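PDB 3ZXY: subtilisin-like protein from Prochloron didemni, which probably acts as a serine endopeptidase of the subtilisin family, this chain being the protease domain of a longer protein. Local coordinates for residues Ile21-Phe26 with Leu196-Gly201; Val229-Thr234 with Leu275-Asp280; Gly145-Gly148 with Leu152-Pro155; Thr32-Leu37 with Ile98-Asn103. The protein carries 1 engineered substitution. All coordinates share one frame; numbering follows the deposited sequence. Where two conformers were deposited one is given.

Overall arrangement
From the N terminus, residues 21-26, in the loop after strand 11-16, open the longest loop, which contact 1 closes only at residues 196-201. Two smaller loops nest inside it, one after the other. Contact 4 ties the exit of strand 30-33, outermost in the seven-stranded parallel sheet, to helix 91-103; contact 3 then closes a short loop between residues 145-148 and strand 152-154. Contact 2 follows in series near the C terminus, joining the ends of helices 210-230 and 269-278. No loops cross and no two contacts touch, although contacts 1 and 4 come within about 4 Å at their nearest atoms. Contacts 2 and 3 lie on opposite sides of the chain's centre.

Contact 1 of 4, residues Ile21-Phe26 with Leu196-Gly201; sequences IAHPCF and LGAKPG
Two first torsions turn His23 and Cys25 onto the methyl group of Ala198. In His23, CG stands opposite the backbone N and beside the carbonyl carbon (chi1 -170°), while in Cys25 SG is tucked between backbone N and carbonyl carbon (chi1 80°), bringing the sulfur to 3.8 Å from Ala198 CB. The outcome is a well-formed CH-pi contact: Ala198 CB lies 3.6 Å from the centroid of the His23 imidazole and only 8° off its normal, so the methyl lies over the centre of the face. CD of Pro24 covers the other face nearer its rim. At the ring edge, His23 CD2 approaches Lys199 O to 3.1 Å, near the ring plane. Polar bonds at both nitrogens fix the rotation of the imidazole. The backbone N of Cys25 donates to His23 ND1 over 3.0 Å in a nearly straight line within the ring plane, and NE2 is hydrogen-bonded to the carbonyl O of Gly203. A buried polar ring is thus satisfied at both ends while its face serves as an apolar surface. The contact joins the loop after strand 11-16 to the antiparallel hairpin of strands 195-198 and 204-207. Helix 47-60, which bears the predicted charge-relay His51, packs against both partners, its Ser57 touching Cys25 and its Thr53 touching Ala198.

Contact 2 of 4, residues Val229-Thr234 with Leu275-Asp280; sequences VRRGET and LLKGGD. Unlike the reference sequence in segment 275-280: Asp280 (reference Asn).
Arg231, Leu276 and Lys277 carry a meeting of two helix C termini, the first of which ends in a Schellman motif: Gly232, with positive phi, turns the chain out of helix 210-230. Gly279 likewise has positive phi just beyond helix 269-278. Arg231 spans the gap between the two ends. Its aliphatic part runs past Leu276 in the opposite sense, with Arg231 CD 3.5 Å from Leu276 CD2, and a bend at chi3 (73°) then turns the guanidinium toward the backbone of the second helix. One face of that group lies over Lys277 CA and, farther off, Leu276 O. The side chains of Lys277 and Arg231 cross at about a right angle, so that Arg231 NH1 comes 3.6 Å from Lys277 CG, while the lysine runs on past it, leaving NZ 6.3 Å from Arg231 NH1, an arrangement likely to ease the repulsion of like charges. Arg231 NH2 stands 2.9 Å from Lys277 O, the carbonyl of a helix end that would probably attract a cation. Leu276 reaches inward, touching Leu224 of helix 210-230 and Leu243 of helix 237-247, and thereby gives this partly buried junction its buried side. Glu233 adds a long salt bridge to the arginine, 3.8 Å from OE2 to Arg231 NE. One water completes the link, donating to Glu233 OE2 at 3.1 Å and to Leu276 O at 2.6 Å.

Contact 3 of 4, residues Gly145-Gly148 with Leu152-Pro155; sequences GNNG and LHVP
His153 extends from strand 152-154 toward Gly145 and Asn147 in the loop that follows strand 139-143; the Cys149-Cys151 disulfide lies between the two segments. From CB, which points at that loop, the ring is set with CG opposite the carbonyl carbon (chi1 -79°). One ring face lies over Gly145: ND1 is 3.8 Å from Gly145 CA and CE1 3.6 Å, a CH-pi contact offset toward this rim. A CB on Gly145 would fall 2.6 Å from His153 CE1, so the close approach depends on the glycine. At the tip, NE2 donates to Asn147 OD1 over 2.9 Å, and CD2 lies beside this bond, 3.8 Å from the same oxygen. The bond is bent, 137° at the hydrogen, as the oxygen lies out of the ring plane, and amide and ring planes stand 66° apart. Asn147 OD1 also accepts from ND2 of Asn178, so two donors grip it. An alanine in place of His153 is likely to leave Asn147 OD1 without one of its two donors and Gly145 CA without the ring that covers it. In subtilisins the asparagine after such a glycine lines the oxyanion hole, consistent with the place of Asn146. Strand 152-154 pairs antiparallel with strand 115-117, whose Leu116 touches both His153 and Asn147, while Tyr183 of helix 181-186 meets the backbone N of His153 and Pro155 rests on Leu94 of helix 91-103.

Contact 4 of 4, residues Thr32-Leu37 with Ile98-Asn103; sequences TVLPTL and IERAVN
The guanidinium of Arg100 lies flat against Leu34, whose CB sits over its centre with CZ 3.7 Å away, while its edge is turned to the carbonyl of Pro35. That edge takes hold side-on: NE and NH2 of Arg100 both donate to Pro35 O, each over 3.0 Å. The oxygen lies almost exactly in the guanidinium plane, but the two nitrogens come from one face of the carbonyl plane, NE well above it and NH2 tilted by 30°. Leu34 CD2 continues the apolar cover toward Arg100 NH1. Beyond the grip, Thr36 runs alongside the arginine in the opposite sense, its OG1 3.2 Å from Arg100 CG and 3.3 Å from Arg100 NE. The same hydroxyl donates to Leu34 O over 3.2 Å, from above the carbonyl plane, a bond that spans Pro35, whose carbonyl the arginine grips. A bend at chi2 (81°) lets the arginine lie along this loop rather than extend straight from its helix. A leucine in its place would probably leave Pro35 O without both donors and the chain after strand 30-33 freer to shift against helix 91-103. This helix and the outermost strand belong to the alpha/beta fold of subtilases, and Val79 of the next strand, 75-80, touches Arg100, Leu34 and Thr36 alike. The contact thus combines two hydrogen bonds to one backbone carbonyl with apolar cover from Leu34, without a charged partner across it, and the cation is likely to polarise the carbonyl it grips.

Contact 1 of 4, residues Ile21-Phe26 with Leu196-Gly201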
loop_
_atom_site.group_PDB
_atom_site.type_symbol
_atom_site.label_atom_id
_atom_site.label_comp_id
_atom_site.label_asym_id
_atom_site.label_seq_id
_atom_site.Cartn_x
_atom_site.Cartn_y
_atom_site.Cartn_z
ATOM N N ILE A 21 8.027 -0.921 16.002
ATOM C CA ILE A 21 8.345 0.511 15.921
ATOM C C ILE A 21 9.669 0.869 16.605
ATOM O O ILE A 21 10.166 1.982 16.429
ATOM C CB ILE A 21 7.180 1.399 16.436
ATOM C CG1 ILE A 21 6.827 1.110 17.895
ATOM C CG2 ILE A 21 5.964 1.197 15.531
ATOM C CD1 ILE A 21 5.918 2.149 18.528
ATOM N N ALA A 22 10.249 -0.076 17.346
ATOM C CA ALA A 22 11.559 0.102 17.980
ATOM C C ALA A 22 12.737 -0.218 17.049
ATOM O O ALA A 22 13.894 0.018 17.417
ATOM C CB ALA A 22 11.652 -0.743 19.245
ATOM N N HIS A 23 12.463 -0.727 15.848
ATOM C CA HIS A 23 13.523 -1.006 14.887
ATOM C C HIS A 23 14.247 0.286 14.551
ATOM O O HIS A 23 13.602 1.333 14.431
ATOM C CB HIS A 23 12.944 -1.637 13.617
ATOM C CG HIS A 23 13.990 -2.172 12.668
ATOM N ND1 HIS A 23 14.700 -1.371 11.841
ATOM C CD2 HIS A 23 14.398 -3.478 12.396
ATOM C CE1 HIS A 23 15.552 -2.124 11.113
ATOM N NE2 HIS A 23 15.367 -3.414 11.454
ATOM N N PRO A 24 15.591 0.235 14.398
ATOM C CA PRO A 24 16.349 1.454 14.111
ATOM C C PRO A 24 15.912 2.215 12.874
ATOM O O PRO A 24 16.107 3.433 12.814
ATOM C CB PRO A 24 17.777 0.947 13.913
ATOM C CG PRO A 24 17.843 -0.331 14.662
ATOM C CD PRO A 24 16.481 -0.931 14.572
ATOM N N CYS A 25 15.332 1.531 11.893
ATOM C CA CYS A 25 14.901 2.241 10.694
ATOM C C CYS A 25 13.760 3.212 10.966
ATOM O O CYS A 25 13.538 4.107 10.174
ATOM C CB CYS A 25 14.538 1.299 9.539
ATOM S SG CYS A 25 12.904 0.546 9.649
ATOM N N PHE A 26 13.036 3.060 12.078
ATOM C CA PHE A 26 11.924 3.958 12.389
ATOM C C PHE A 26 12.279 5.122 13.304
ATOM O O PHE A 26 11.399 5.896 13.665
ATOM C CB PHE A 26 10.749 3.188 12.994
ATOM C CG PHE A 26 10.177 2.140 12.088
ATOM C CD1 PHE A 26 9.598 2.492 10.870
ATOM C CD2 PHE A 26 10.192 0.798 12.456
ATOM C CE1 PHE A 26 9.061 1.534 10.042
ATOM C CE2 PHE A 26 9.649 -0.163 11.622
ATOM C CZ PHE A 26 9.078 0.209 10.419
ATOM N N LEU A 196 13.800 -4.599 -0.081
ATOM C CA LEU A 196 14.434 -4.455 1.244
ATOM C C LEU A 196 13.426 -3.956 2.275
ATOM O O LEU A 196 12.639 -3.049 2.013
ATOM C CB LEU A 196 15.599 -3.469 1.151
ATOM C CG LEU A 196 16.458 -3.291 2.407
ATOM C CD1 LEU A 196 17.191 -4.570 2.790
ATOM C CD2 LEU A 196 17.429 -2.147 2.170
ATOM N N GLY A 197 13.425 -4.581 3.446
ATOM C CA GLY A 197 12.598 -4.105 4.544
ATOM C C GLY A 197 13.150 -4.591 5.870
ATOM O O GLY A 197 14.071 -5.402 5.916
ATOM N N ALA A 198 12.589 -4.058 6.946
ATOM C CA ALA A 198 13.001 -4.360 8.309
ATOM C C ALA A 198 12.441 -5.672 8.852
ATOM O O ALA A 198 11.341 -6.084 8.485
ATOM C CB ALA A 198 12.563 -3.223 9.222
ATOM N N LYS A 199 13.213 -6.298 9.734
ATOM C CA LYS A 199 12.802 -7.504 10.475
ATOM C C LYS A 199 12.526 -7.143 11.920
ATOM O O LYS A 199 13.331 -6.438 12.528
ATOM C CB LYS A 199 13.917 -8.538 10.476
ATOM C CG LYS A 199 14.172 -9.169 9.120
ATOM C CD LYS A 199 14.995 -10.445 9.244
ATOM C CE LYS A 199 16.393 -10.193 9.773
ATOM N NZ LYS A 199 17.144 -11.466 9.936
ATOM N N PRO A 200 11.424 -7.644 12.494
ATOM C CA PRO A 200 11.181 -7.367 13.900
ATOM C C PRO A 200 12.313 -7.898 14.763
ATOM O O PRO A 200 12.796 -9.009 14.557
ATOM C CB PRO A 200 9.852 -8.071 14.199
ATOM C CG PRO A 200 9.635 -9.012 13.074
ATOM C CD PRO A 200 10.354 -8.460 11.894
ATOM N N GLY A 201 12.744 -7.078 15.711
ATOM C CA GLY A 201 13.844 -7.431 16.585
ATOM C C GLY A 201 15.219 -7.077 16.050
ATOM O O GLY A 201 16.226 -7.247 16.763
#

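Contact 2 of 4, residues Val229-Thr234 with Leu275-Asp280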
loop_
_atom_site.group_PDB
_atom_site.type_symbol
_atom_site.label_atom_id
_atom_site.label_comp_id
_atom_site.label_asym_id
_atom_site.label_seq_id
_atom_site.Cartn_x
_atom_site.Cartn_y
_atom_site.Cartn_z
ATOM N N VAL A 229 -0.172 19.360 -1.618
ATOM C CA VAL A 229 -0.139 20.292 -0.488
ATOM C C VAL A 229 0.853 21.439 -0.760
ATOM O O VAL A 229 0.562 22.615 -0.525
ATOM C CB VAL A 229 0.236 19.571 0.820
ATOM C CG1 VAL A 229 0.408 20.547 1.977
ATOM C CG2 VAL A 229 -0.828 18.536 1.156
ATOM N N ARG A 230 2.034 21.093 -1.255
ATOM C CA ARG A 230 3.041 22.106 -1.546
ATOM C C ARG A 230 2.517 23.134 -2.553
ATOM O O ARG A 230 2.801 24.335 -2.447
ATOM C CB ARG A 230 4.288 21.448 -2.111
ATOM C CG ARG A 230 5.234 22.457 -2.692
ATOM C CD ARG A 230 6.516 21.834 -3.116
ATOM N NE ARG A 230 7.360 22.878 -3.653
ATOM C CZ ARG A 230 7.664 23.027 -4.931
ATOM N NH1 ARG A 230 7.234 22.149 -5.827
ATOM N NH2 ARG A 230 8.468 24.008 -5.288
ATOM N N ARG A 231 1.750 22.658 -3.524
ATOM C CA ARG A 231 1.187 23.510 -4.568
ATOM C C ARG A 231 -0.012 24.330 -4.106
ATOM O O ARG A 231 -0.532 25.150 -4.854
ATOM C CB ARG A 231 0.801 22.680 -5.785
ATOM C CG ARG A 231 1.988 21.981 -6.426
ATOM C CD ARG A 231 1.506 21.023 -7.499
ATOM N NE ARG A 231 1.037 21.733 -8.690
ATOM C CZ ARG A 231 1.813 22.111 -9.708
ATOM N NH1 ARG A 231 3.119 21.878 -9.668
ATOM N NH2 ARG A 231 1.287 22.731 -10.762
ATOM N N GLY A 232 -0.444 24.130 -2.867
ATOM C CA GLY A 232 -1.585 24.852 -2.325
ATOM C C GLY A 232 -2.923 24.220 -2.644
ATOM O O GLY A 232 -3.962 24.863 -2.463
ATOM N N GLU A 233 -2.896 22.949 -3.064
ATOM C CA GLU A 233 -4.092 22.205 -3.432
ATOM C C GLU A 233 -4.561 21.432 -2.207
ATOM O O GLU A 233 -3.748 21.034 -1.373
ATOM C CB GLU A 233 -3.807 21.159 -4.511
ATOM C CG GLU A 233 -3.494 21.625 -5.923
ATOM C CD GLU A 233 -3.331 20.441 -6.888
ATOM O OE1 GLU A 233 -4.095 19.448 -6.803
ATOM O OE2 GLU A 233 -2.435 20.484 -7.761
ATOM N N THR A 234 -5.856 21.167 -2.141
ATOM C CA THR A 234 -6.390 20.215 -1.181
ATOM C C THR A 234 -5.931 18.816 -1.599
ATOM O O THR A 234 -6.052 18.468 -2.759
ATOM C CB THR A 234 -7.925 20.241 -1.174
ATOM O OG1 THR A 234 -8.377 21.579 -0.955
ATOM C CG2 THR A 234 -8.469 19.333 -0.079
ATOM N N LEU A 275 2.551 14.881 -14.908
ATOM C CA LEU A 275 1.120 15.109 -15.150
ATOM C C LEU A 275 0.515 15.970 -14.058
ATOM O O LEU A 275 -0.241 16.878 -14.343
ATOM C CB LEU A 275 0.306 13.815 -15.249
ATOM C CG LEU A 275 0.224 13.132 -16.601
ATOM C CD1 LEU A 275 -0.707 11.935 -16.470
ATOM C CD2 LEU A 275 -0.238 14.093 -17.690
ATOM N N LEU A 276 0.865 15.702 -12.809
ATOM C CA LEU A 276 0.384 16.518 -11.694
ATOM C C LEU A 276 0.841 17.963 -11.863
ATOM O O LEU A 276 0.039 18.890 -11.729
ATOM C CB LEU A 276 0.881 15.926 -10.365
ATOM C CG LEU A 276 0.341 16.517 -9.074
ATOM C CD1 LEU A 276 0.640 15.517 -7.947
ATOM C CD2 LEU A 276 0.952 17.860 -8.805
ATOM N N LYS A 277 2.113 18.142 -12.190
ATOM C CA LYS A 277 2.682 19.477 -12.268
ATOM C C LYS A 277 2.121 20.280 -13.432
ATOM O O LYS A 277 1.987 21.505 -13.339
ATOM C CB LYS A 277 4.208 19.416 -12.351
ATOM C CG LYS A 277 4.782 18.974 -11.024
ATOM C CD LYS A 277 6.210 18.468 -11.160
ATOM C CE LYS A 277 7.234 19.568 -11.280
ATOM N NZ LYS A 277 8.561 18.966 -10.976
ATOM N N GLY A 278 1.800 19.610 -14.539
ATOM C CA GLY A 278 1.283 20.296 -15.711
ATOM C C GLY A 278 -0.197 20.645 -15.646
ATOM O O GLY A 278 -0.635 21.594 -16.330
ATOM N N GLY A 279 -0.945 19.902 -14.837
ATOM C CA GLY A 279 -2.387 20.085 -14.731
ATOM C C GLY A 279 -3.160 19.484 -15.887
ATOM O O GLY A 279 -4.354 19.763 -16.026
ATOM N N ASP A 280 -2.491 18.681 -16.717
ATOM C CA ASP A 280 -3.008 18.310 -18.024
ATOM C C ASP A 280 -3.434 16.846 -18.157
ATOM O O ASP A 280 -3.461 16.308 -19.271
ATOM C CB ASP A 280 -2.015 18.713 -19.141
ATOM C CG ASP A 280 -0.657 18.042 -19.016
ATOM O OD1 ASP A 280 -0.064 18.051 -17.909
ATOM O OD2 ASP A 280 -0.173 17.503 -20.055
HETATM O O HOH W 1 -2.270 19.121 -10.543
#

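Contact 3 of 4, residues Gly145-Gly148 with Leu152-Pro155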
loop_
_atom_site.group_PDB
_atom_site.type_symbol
_atom_site.label_atom_id
_atom_site.label_comp_id
_atom_site.label_asym_id
_atom_site.label_seq_id
_atom_site.Cartn_x
_atom_site.Cartn_y
_atom_site.Cartn_z
ATOM N N GLY A 145 -2.343 -10.030 -5.153
ATOM C CA GLY A 145 -2.184 -11.454 -4.872
ATOM C C GLY A 145 -1.168 -12.113 -5.778
ATOM O O GLY A 145 -0.952 -11.670 -6.908
ATOM N N ASN A 146 -0.587 -13.214 -5.305
ATOM C CA ASN A 146 0.562 -13.849 -5.957
ATOM C C ASN A 146 0.235 -15.124 -6.720
ATOM O O ASN A 146 1.139 -15.812 -7.197
ATOM C CB ASN A 146 1.641 -14.191 -4.936
ATOM C CG ASN A 146 2.168 -13.005 -4.170
ATOM O OD1 ASN A 146 1.974 -11.850 -4.561
ATOM N ND2 ASN A 146 2.872 -13.290 -3.068
ATOM N N ASN A 147 -1.045 -15.478 -6.839
ATOM C CA ASN A 147 -1.390 -16.777 -7.415
ATOM C C ASN A 147 -0.891 -16.931 -8.859
ATOM O O ASN A 147 -0.562 -18.036 -9.309
ATOM C CB ASN A 147 -2.910 -17.045 -7.346
ATOM C CG ASN A 147 -3.507 -16.734 -5.979
ATOM O OD1 ASN A 147 -3.624 -15.559 -5.589
ATOM N ND2 ASN A 147 -3.874 -17.794 -5.240
ATOM N N GLY A 148 -0.890 -15.823 -9.588
ATOM C CA GLY A 148 -0.471 -15.830 -10.983
ATOM C C GLY A 148 -1.572 -16.175 -11.954
ATOM O O GLY A 148 -1.299 -16.511 -13.109
ATOM N N LEU A 152 -8.862 -12.595 -9.131
ATOM C CA LEU A 152 -8.951 -11.367 -8.345
ATOM C C LEU A 152 -8.969 -11.638 -6.846
ATOM O O LEU A 152 -9.670 -12.566 -6.402
ATOM C CB LEU A 152 -10.258 -10.662 -8.710
ATOM C CG LEU A 152 -10.487 -10.272 -10.171
ATOM C CD1 LEU A 152 -11.937 -9.855 -10.426
ATOM C CD2 LEU A 152 -9.499 -9.177 -10.568
ATOM N N HIS A 153 -8.273 -10.799 -6.089
ATOM C CA HIS A 153 -8.401 -10.728 -4.637
ATOM C C HIS A 153 -9.243 -9.511 -4.302
ATOM O O HIS A 153 -9.264 -8.528 -5.045
ATOM C CB HIS A 153 -7.043 -10.551 -3.954
ATOM C CG HIS A 153 -6.226 -11.815 -3.837
ATOM N ND1 HIS A 153 -5.334 -12.004 -2.837
ATOM C CD2 HIS A 153 -6.176 -12.942 -4.631
ATOM C CE1 HIS A 153 -4.729 -13.192 -3.002
ATOM N NE2 HIS A 153 -5.267 -13.792 -4.069
ATOM N N VAL A 154 -9.923 -9.593 -3.168
ATOM C CA VAL A 154 -10.518 -8.445 -2.510
ATOM C C VAL A 154 -9.691 -8.134 -1.265
ATOM O O VAL A 154 -9.208 -9.047 -0.574
ATOM C CB VAL A 154 -12.013 -8.681 -2.186
ATOM C CG1 VAL A 154 -12.806 -8.842 -3.477
ATOM C CG2 VAL A 154 -12.234 -9.879 -1.255
ATOM N N PRO A 155 -9.520 -6.848 -0.951
ATOM C CA PRO A 155 -10.166 -5.671 -1.547
ATOM C C PRO A 155 -9.592 -5.113 -2.844
ATOM O O PRO A 155 -10.154 -4.155 -3.379
ATOM C CB PRO A 155 -10.040 -4.634 -0.435
ATOM C CG PRO A 155 -8.787 -4.981 0.258
ATOM C CD PRO A 155 -8.768 -6.483 0.266
#

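Contact 4 of 4, residues Thr32-Leu37 with Ile98-Asn103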
loop_
_atom_site.group_PDB
_atom_site.type_symbol
_atom_site.label_atom_id
_atom_site.label_comp_id
_atom_site.label_asym_id
_atom_site.label_seq_id
_atom_site.Cartn_x
_atom_site.Cartn_y
_atom_site.Cartn_z
ATOM N N THR A 32 1.845 6.436 14.761
ATOM C CA THR A 32 0.872 6.272 15.825
ATOM C C THR A 32 0.224 4.923 15.659
ATOM O O THR A 32 -0.218 4.588 14.573
ATOM C CB THR A 32 -0.224 7.354 15.790
ATOM O OG1 THR A 32 0.379 8.660 15.815
ATOM C CG2 THR A 32 -1.167 7.200 16.985
ATOM N N VAL A 33 0.206 4.136 16.725
ATOM C CA VAL A 33 -0.445 2.838 16.710
ATOM C C VAL A 33 -1.884 3.012 17.191
ATOM O O VAL A 33 -2.135 3.636 18.244
ATOM C CB VAL A 33 0.298 1.845 17.605
ATOM C CG1 VAL A 33 -0.453 0.525 17.656
ATOM C CG2 VAL A 33 1.717 1.647 17.101
ATOM N N LEU A 34 -2.814 2.477 16.403
ATOM C CA LEU A 34 -4.243 2.556 16.661
ATOM C C LEU A 34 -4.766 1.149 16.943
ATOM O O LEU A 34 -5.121 0.407 16.023
ATOM C CB LEU A 34 -4.981 3.161 15.467
ATOM C CG LEU A 34 -4.597 4.587 15.070
ATOM C CD1 LEU A 34 -5.352 5.009 13.818
ATOM C CD2 LEU A 34 -4.855 5.561 16.204
ATOM N N PRO A 35 -4.799 0.763 18.223
ATOM C CA PRO A 35 -5.265 -0.576 18.544
ATOM C C PRO A 35 -6.688 -0.773 18.081
ATOM O O PRO A 35 -7.556 0.064 18.314
ATOM C CB PRO A 35 -5.174 -0.642 20.069
ATOM C CG PRO A 35 -4.259 0.457 20.461
ATOM C CD PRO A 35 -4.408 1.519 19.423
ATOM N N THR A 36 -6.913 -1.873 17.393
ATOM C CA THR A 36 -8.244 -2.203 16.993
ATOM C C THR A 36 -8.453 -3.493 17.759
ATOM O O THR A 36 -8.279 -3.460 18.980
ATOM C CB THR A 36 -8.336 -2.116 15.465
ATOM O OG1 THR A 36 -7.914 -0.789 15.114
ATOM C CG2 THR A 36 -9.757 -2.307 14.973
ATOM N N LEU A 37 -8.776 -4.619 17.152
ATOM C CA LEU A 37 -9.074 -5.802 17.965
ATOM C C LEU A 37 -7.900 -6.783 18.048
ATOM O O LEU A 37 -7.774 -7.514 19.040
ATOM C CB LEU A 37 -10.362 -6.479 17.487
ATOM C CG LEU A 37 -11.624 -5.790 18.031
ATOM C CD1 LEU A 37 -12.887 -6.504 17.573
ATOM C CD2 LEU A 37 -11.596 -5.704 19.553
ATOM N N ILE A 98 -10.249 -0.762 8.291
ATOM C CA ILE A 98 -10.455 0.304 7.316
ATOM C C ILE A 98 -11.231 1.456 7.963
ATOM O O ILE A 98 -10.839 2.616 7.854
ATOM C CB ILE A 98 -11.185 -0.219 6.069
ATOM C CG1 ILE A 98 -10.258 -1.123 5.246
ATOM C CG2 ILE A 98 -11.705 0.938 5.222
ATOM C CD1 ILE A 98 -10.962 -1.914 4.157
ATOM N N GLU A 99 -12.314 1.144 8.665
ATOM C CA GLU A 99 -13.084 2.199 9.342
ATOM C C GLU A 99 -12.223 2.928 10.394
ATOM O O GLU A 99 -12.315 4.155 10.537
ATOM C CB GLU A 99 -14.407 1.609 9.892
ATOM C CG GLU A 99 -15.219 1.044 8.725
ATOM C CD GLU A 99 -16.653 0.647 8.998
ATOM O OE1 GLU A 99 -17.174 0.849 10.118
ATOM O OE2 GLU A 99 -17.270 0.125 8.028
ATOM N N ARG A 100 -11.379 2.192 11.117
ATOM C CA ARG A 100 -10.474 2.786 12.111
ATOM C C ARG A 100 -9.574 3.818 11.432
ATOM O O ARG A 100 -9.381 4.926 11.918
ATOM C CB ARG A 100 -9.608 1.687 12.758
ATOM C CG ARG A 100 -8.761 2.116 13.951
ATOM C CD ARG A 100 -9.569 2.169 15.239
ATOM N NE ARG A 100 -8.730 2.155 16.450
ATOM C CZ ARG A 100 -8.286 3.223 17.114
ATOM N NH1 ARG A 100 -8.598 4.459 16.744
ATOM N NH2 ARG A 100 -7.526 3.049 18.187
ATOM N N ALA A 101 -9.028 3.430 10.288
ATOM C CA ALA A 101 -8.120 4.302 9.551
ATOM C C ALA A 101 -8.825 5.528 8.997
ATOM O O ALA A 101 -8.312 6.633 9.112
ATOM C CB ALA A 101 -7.449 3.541 8.416
ATOM N N VAL A 102 -9.987 5.340 8.379
ATOM C CA VAL A 102 -10.759 6.474 7.859
ATOM C C VAL A 102 -11.078 7.455 8.996
ATOM O O VAL A 102 -10.913 8.685 8.861
ATOM C CB VAL A 102 -12.072 6.018 7.182
ATOM C CG1 VAL A 102 -12.955 7.226 6.863
ATOM C CG2 VAL A 102 -11.795 5.189 5.935
ATOM N N ASN A 103 -11.532 6.923 10.133
ATOM C CA ASN A 103 -11.898 7.772 11.264
ATOM C C ASN A 103 -10.727 8.522 11.897
ATOM O O ASN A 103 -10.929 9.573 12.502
ATOM C CB ASN A 103 -12.638 6.954 12.316
ATOM C CG ASN A 103 -14.013 6.535 11.845
ATOM O OD1 ASN A 103 -14.659 7.244 11.072
ATOM N ND2 ASN A 103 -14.487 5.403 12.338
#